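Local coordinates for vesicular integral-membrane protein VIP36 (Canis lupus familiaris, PDB 2DUR) that binds high-mannose glycans through its calcium-dependent lumenal lectin domain and takes part in transport and sorting of glycoproteins in the early secretory pathway, at residues 53-59 / 201-207; 85-91 / 106-112. One frame throughout, in Å; residues are numbered along the deposited sequence.

How the contacts relate
Contact 1 closes a long loop: strand 49-55 and the turn after it meet strand 204-211 some 140 residues later. Contact 2 is nested inside that loop and is far more local, with only 14 residues between its segments 85-91 and 106-112. Between 53-59 and 201-207 the chain supplies strands to both sheets of the lectin sandwich. Both contacts belong to the same antiparallel sheet, where 49-55, 204-211, 84-90 and 109-114 are consecutive neighbours. They join directly through the middle pair: Tyr204 N lies 2.8 Å from Thr90 O, and Gly206 O 2.9 Å from Trp88 N, both probable hydrogen bonds. Contact 2 lies nearer the chain centre.

Contact 1. Residues 53-59 / 201-207; sequences IWNHQPC and TGYYFGA
Ile53 and Ala207 form a hydrogen-bonded antiparallel pair where the axes of 53-55 and 204-207 approach to 4.9 Å, with 163° between their directions. The parent strands, 49-55 and 204-211, are neighbours in the seven-stranded sheet of the legume-lectin-like beta sandwich. Asn55 N donates almost straight to Phe205 O at 2.9 Å. Beyond it His56 and Gln57 swing out from the partner strand; Pro58 is already back against it, and Cys59 follows, whose N bonds Tyr203 O and whose O receives Gly202 N.

In the gap a water donates to Asn55 OD1 and Gln57 O and accepts from Phe205 N, bridging the parted backbones. Asn55 CG stands anti to the backbone N (chi1 -166°), which carries the amide toward this water; OD1 also bonds His10 and ND2 the carbonyl of Glu9, so the N-terminal segment is held here too.

On one face of the sheet the Trp54 indole lies across Gly206, which has no side chain, and rests directly on its CA: this atom sits over the six-membered ring in a CH-pi contact, 3.9 Å from its centroid. Tyr204 and Pro58 run alongside each other, pointing the same way; Pro58 CB lies over one ring face, toward its rim, and its CG is 3.6 Å from Tyr204 OH. His56 O meets the ring at its edge. Phe205 packs with Trp64 and Tyr89, and at its edge stands the Cys59 sulfur, SG 3.6 Å from Phe205 CE2.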
# COMPACT_ATOMS: atom_id res chain seq x y z
N ILE A 53 9.33 1.99 -3.74
CA ILE A 53 9.17 2.27 -5.17
C ILE A 53 8.09 3.34 -5.28
O ILE A 53 7.13 3.37 -4.49
CB ILE A 53 8.78 1.00 -6.01
CG1 ILE A 53 7.51 0.32 -5.48
CG2 ILE A 53 9.93 -0.01 -6.05
CD1 ILE A 53 6.99 -0.78 -6.41
N TRP A 54 8.28 4.27 -6.21
CA TRP A 54 7.38 5.40 -6.36
C TRP A 54 7.07 5.61 -7.83
O TRP A 54 7.96 5.70 -8.65
CB TRP A 54 7.96 6.65 -5.71
CG TRP A 54 7.89 6.54 -4.20
CD1 TRP A 54 8.89 6.14 -3.34
CD2 TRP A 54 6.74 6.79 -3.39
NE1 TRP A 54 8.42 6.15 -2.03
CE2 TRP A 54 7.11 6.54 -2.04
CE3 TRP A 54 5.43 7.21 -3.67
CZ2 TRP A 54 6.21 6.70 -0.97
CZ3 TRP A 54 4.52 7.37 -2.61
CH2 TRP A 54 4.92 7.10 -1.27
N ASN A 55 5.78 5.68 -8.15
CA ASN A 55 5.33 5.87 -9.55
C ASN A 55 5.72 7.26 -10.00
O ASN A 55 5.67 8.21 -9.22
CB ASN A 55 3.80 5.63 -9.55
CG ASN A 55 3.17 5.46 -10.93
OD1 ASN A 55 2.02 5.87 -11.10
ND2 ASN A 55 3.85 4.80 -11.87
N HIS A 56 6.15 7.40 -11.27
CA HIS A 56 6.60 8.68 -11.80
C HIS A 56 5.51 9.75 -11.90
O HIS A 56 5.74 10.91 -11.58
CB HIS A 56 7.14 8.48 -13.22
CG HIS A 56 8.57 8.02 -13.26
ND1 HIS A 56 9.40 8.31 -14.32
CD2 HIS A 56 9.30 7.30 -12.38
CE1 HIS A 56 10.59 7.78 -14.09
NE2 HIS A 56 10.56 7.17 -12.92
N GLN A 57 4.33 9.35 -12.38
CA GLN A 57 3.29 10.31 -12.70
C GLN A 57 2.21 10.33 -11.62
O GLN A 57 1.75 9.27 -11.21
CB GLN A 57 2.65 9.94 -14.04
CG GLN A 57 3.60 10.11 -15.25
CD GLN A 57 4.20 11.51 -15.30
OE1 GLN A 57 3.48 12.50 -15.48
NE2 GLN A 57 5.52 11.60 -15.13
N PRO A 58 1.77 11.54 -11.22
CA PRO A 58 0.63 11.62 -10.30
C PRO A 58 -0.60 10.98 -10.94
O PRO A 58 -0.76 11.04 -12.17
CB PRO A 58 0.38 13.13 -10.14
CG PRO A 58 1.60 13.82 -10.66
CD PRO A 58 2.27 12.87 -11.62
N CYS A 59 -1.45 10.39 -10.10
CA CYS A 59 -2.70 9.79 -10.57
C CYS A 59 -3.85 10.80 -10.49
O CYS A 59 -4.16 11.29 -9.40
CB CYS A 59 -3.06 8.58 -9.71
SG CYS A 59 -4.58 7.75 -10.27
N THR A 201 -7.25 14.02 -6.09
CA THR A 201 -6.52 13.49 -7.23
C THR A 201 -5.13 14.15 -7.20
O THR A 201 -4.94 15.13 -6.47
CB THR A 201 -7.21 13.89 -8.54
OG1 THR A 201 -7.50 15.29 -8.51
CG2 THR A 201 -8.50 13.07 -8.77
N GLY A 202 -4.20 13.63 -8.00
CA GLY A 202 -2.87 14.23 -8.14
C GLY A 202 -1.83 13.67 -7.16
O GLY A 202 -0.72 14.22 -7.06
N TYR A 203 -2.17 12.62 -6.44
CA TYR A 203 -1.22 11.98 -5.52
C TYR A 203 -0.46 10.84 -6.23
O TYR A 203 -0.82 10.46 -7.35
CB TYR A 203 -1.96 11.48 -4.26
CG TYR A 203 -2.19 12.52 -3.18
CD1 TYR A 203 -1.97 13.87 -3.40
CD2 TYR A 203 -2.67 12.13 -1.90
CE1 TYR A 203 -2.18 14.83 -2.38
CE2 TYR A 203 -2.91 13.06 -0.89
CZ TYR A 203 -2.64 14.41 -1.13
OH TYR A 203 -2.88 15.31 -0.12
N TYR A 204 0.57 10.31 -5.57
CA TYR A 204 1.43 9.26 -6.14
C TYR A 204 1.21 7.90 -5.53
O TYR A 204 1.11 7.77 -4.31
CB TYR A 204 2.93 9.63 -5.91
CG TYR A 204 3.34 10.87 -6.62
CD1 TYR A 204 3.30 12.11 -5.98
CD2 TYR A 204 3.80 10.82 -7.95
CE1 TYR A 204 3.68 13.26 -6.65
CE2 TYR A 204 4.17 11.97 -8.62
CZ TYR A 204 4.11 13.19 -7.96
OH TYR A 204 4.48 14.35 -8.60
N PHE A 205 1.16 6.86 -6.37
CA PHE A 205 1.19 5.51 -5.83
C PHE A 205 2.62 5.11 -5.50
O PHE A 205 3.56 5.41 -6.24
CB PHE A 205 0.59 4.49 -6.81
CG PHE A 205 -0.90 4.62 -6.94
CD1 PHE A 205 -1.70 4.16 -5.91
CD2 PHE A 205 -1.48 5.22 -8.06
CE1 PHE A 205 -3.08 4.27 -5.98
CE2 PHE A 205 -2.88 5.34 -8.15
CZ PHE A 205 -3.67 4.86 -7.10
N GLY A 206 2.75 4.43 -4.38
CA GLY A 206 4.07 3.92 -3.94
C GLY A 206 3.92 2.66 -3.11
O GLY A 206 2.82 2.30 -2.68
N ALA A 207 5.04 1.97 -2.88
CA ALA A 207 5.03 0.82 -1.97
C ALA A 207 6.37 0.87 -1.26
O ALA A 207 7.37 1.28 -1.85
CB ALA A 207 4.86 -0.53 -2.71
O HOH W 1 0.97 7.46 -9.22

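Contact 2. Residues 85-91 / 106-112; sequences IALWYTR and FHGLAIF
Trp88 drives the edge of its indole into the face of Phe106, a T-shaped pair with centroids 4.9 Å apart and planes at 76°. Trp88 is on strand 84-90, paired antiparallel with 109-114 in the beta sandwich of this L-type lectin domain; Phe106 comes from the segment leading into the latter. CZ3 stands over the centre of the Phe106 ring and also meets Ala110 CB at 3.5 Å, while CH2 reaches the edge of Phe112. Phe106 CG lies between its backbone N and carbonyl carbon (chi1 56°), setting the ring across the indole's end.

Paired backbone bonds link Leu87 with Ile111 and Tyr89 with Leu109. The chain turns a corner at Gly108, whose CA lies 3.4 Å from Tyr89 O in a CA-H...O contact. Beyond it Arg91 N bonds His107 O, and the guanidinium lies flat on the imidazole, centres 3.6 Å apart and planes 18° apart.

Toward the opposite sheet, Ile111 CD1 packs on Leu87 CB, and both residues touch Leu167. Farther out, the side chain of Phe112 lies about 5 Å from that of Asp114, a calcium ligand two residues along. On the adjoining strand, Ser208 OG is hydrogen-bonded to Trp88 NE1.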
# COMPACT_ATOMS: atom_id res chain seq x y z
N ILE A 85 4.86 -4.31 4.92
CA ILE A 85 4.78 -3.50 3.72
C ILE A 85 3.78 -2.38 3.94
O ILE A 85 2.77 -2.60 4.62
CB ILE A 85 4.30 -4.38 2.50
CG1 ILE A 85 5.41 -5.35 2.07
CG2 ILE A 85 3.83 -3.50 1.32
CD1 ILE A 85 4.93 -6.41 1.04
N ALA A 86 4.04 -1.21 3.34
CA ALA A 86 3.02 -0.13 3.23
C ALA A 86 2.77 0.17 1.76
O ALA A 86 3.71 0.19 0.97
CB ALA A 86 3.47 1.14 3.94
N LEU A 87 1.50 0.36 1.41
CA LEU A 87 1.10 0.84 0.09
C LEU A 87 0.61 2.25 0.28
O LEU A 87 -0.09 2.52 1.24
CB LEU A 87 -0.06 -0.02 -0.43
CG LEU A 87 0.28 -1.50 -0.51
CD1 LEU A 87 -0.95 -2.31 -0.92
CD2 LEU A 87 1.45 -1.75 -1.48
N TRP A 88 0.97 3.13 -0.66
CA TRP A 88 0.78 4.54 -0.50
C TRP A 88 0.02 5.16 -1.64
O TRP A 88 0.23 4.81 -2.82
CB TRP A 88 2.14 5.24 -0.43
CG TRP A 88 2.99 4.75 0.69
CD1 TRP A 88 4.03 3.86 0.60
CD2 TRP A 88 2.88 5.12 2.06
NE1 TRP A 88 4.57 3.65 1.86
CE2 TRP A 88 3.91 4.44 2.76
CE3 TRP A 88 2.02 6.00 2.78
CZ2 TRP A 88 4.09 4.56 4.15
CZ3 TRP A 88 2.23 6.15 4.17
CH2 TRP A 88 3.26 5.45 4.84
N TYR A 89 -0.84 6.11 -1.30
CA TYR A 89 -1.37 7.08 -2.26
C TYR A 89 -1.23 8.44 -1.59
O TYR A 89 -2.05 8.83 -0.75
CB TYR A 89 -2.81 6.72 -2.62
CG TYR A 89 -3.48 7.72 -3.52
CD1 TYR A 89 -3.19 7.75 -4.88
CD2 TYR A 89 -4.39 8.66 -3.01
CE1 TYR A 89 -3.79 8.68 -5.72
CE2 TYR A 89 -5.02 9.61 -3.85
CZ TYR A 89 -4.72 9.59 -5.21
OH TYR A 89 -5.33 10.52 -6.04
N THR A 90 -0.13 9.13 -1.90
CA THR A 90 0.28 10.27 -1.09
C THR A 90 0.76 11.47 -1.88
O THR A 90 1.19 11.36 -3.03
CB THR A 90 1.40 9.89 -0.07
OG1 THR A 90 2.53 9.34 -0.76
CG2 THR A 90 0.89 8.90 0.98
N ARG A 91 0.72 12.62 -1.23
CA ARG A 91 1.17 13.87 -1.83
C ARG A 91 2.64 13.80 -2.23
O ARG A 91 3.01 14.26 -3.33
CB ARG A 91 0.99 14.99 -0.83
CG ARG A 91 1.19 16.37 -1.46
CD ARG A 91 1.23 17.42 -0.35
NE ARG A 91 2.47 17.32 0.42
CZ ARG A 91 2.75 18.07 1.49
NH1 ARG A 91 1.87 18.96 1.96
NH2 ARG A 91 3.92 17.90 2.09
N PHE A 106 2.62 11.90 6.78
CA PHE A 106 2.35 11.95 5.33
C PHE A 106 0.98 12.57 5.05
O PHE A 106 0.17 12.80 5.98
CB PHE A 106 2.44 10.53 4.74
CG PHE A 106 1.53 9.53 5.43
CD1 PHE A 106 0.22 9.34 4.98
CD2 PHE A 106 1.98 8.80 6.55
CE1 PHE A 106 -0.62 8.44 5.64
CE2 PHE A 106 1.15 7.90 7.21
CZ PHE A 106 -0.15 7.70 6.75
N HIS A 107 0.71 12.83 3.77
CA HIS A 107 -0.57 13.38 3.32
C HIS A 107 -1.17 12.38 2.36
O HIS A 107 -0.59 12.13 1.30
CB HIS A 107 -0.39 14.72 2.62
CG HIS A 107 0.31 15.73 3.47
ND1 HIS A 107 -0.32 16.82 4.05
CD2 HIS A 107 1.60 15.80 3.85
CE1 HIS A 107 0.56 17.50 4.76
NE2 HIS A 107 1.73 16.91 4.66
N GLY A 108 -2.34 11.83 2.72
CA GLY A 108 -3.01 10.83 1.87
C GLY A 108 -3.33 9.55 2.59
O GLY A 108 -3.63 9.55 3.79
N LEU A 109 -3.24 8.46 1.84
CA LEU A 109 -3.72 7.15 2.26
C LEU A 109 -2.57 6.18 2.40
O LEU A 109 -1.68 6.15 1.54
CB LEU A 109 -4.70 6.62 1.20
CG LEU A 109 -5.14 5.17 1.37
CD1 LEU A 109 -6.01 5.01 2.62
CD2 LEU A 109 -5.88 4.73 0.08
N ALA A 110 -2.58 5.43 3.49
CA ALA A 110 -1.68 4.28 3.69
C ALA A 110 -2.48 3.03 3.92
O ALA A 110 -3.51 3.06 4.61
CB ALA A 110 -0.77 4.50 4.90
N ILE A 111 -2.03 1.92 3.32
CA ILE A 111 -2.52 0.61 3.65
C ILE A 111 -1.29 -0.14 4.20
O ILE A 111 -0.29 -0.35 3.49
CB ILE A 111 -3.14 -0.13 2.44
CG1 ILE A 111 -4.18 0.77 1.72
CG2 ILE A 111 -3.73 -1.49 2.88
CD1 ILE A 111 -3.61 1.55 0.55
N PHE A 112 -1.37 -0.54 5.46
CA PHE A 112 -0.24 -1.21 6.10
C PHE A 112 -0.50 -2.70 6.18
O PHE A 112 -1.57 -3.11 6.61
CB PHE A 112 -0.10 -0.72 7.55
CG PHE A 112 0.11 0.76 7.67
CD1 PHE A 112 1.06 1.43 6.90
CD2 PHE A 112 -0.68 1.49 8.56
CE1 PHE A 112 1.27 2.81 7.05
CE2 PHE A 112 -0.46 2.85 8.75
CZ PHE A 112 0.49 3.51 7.97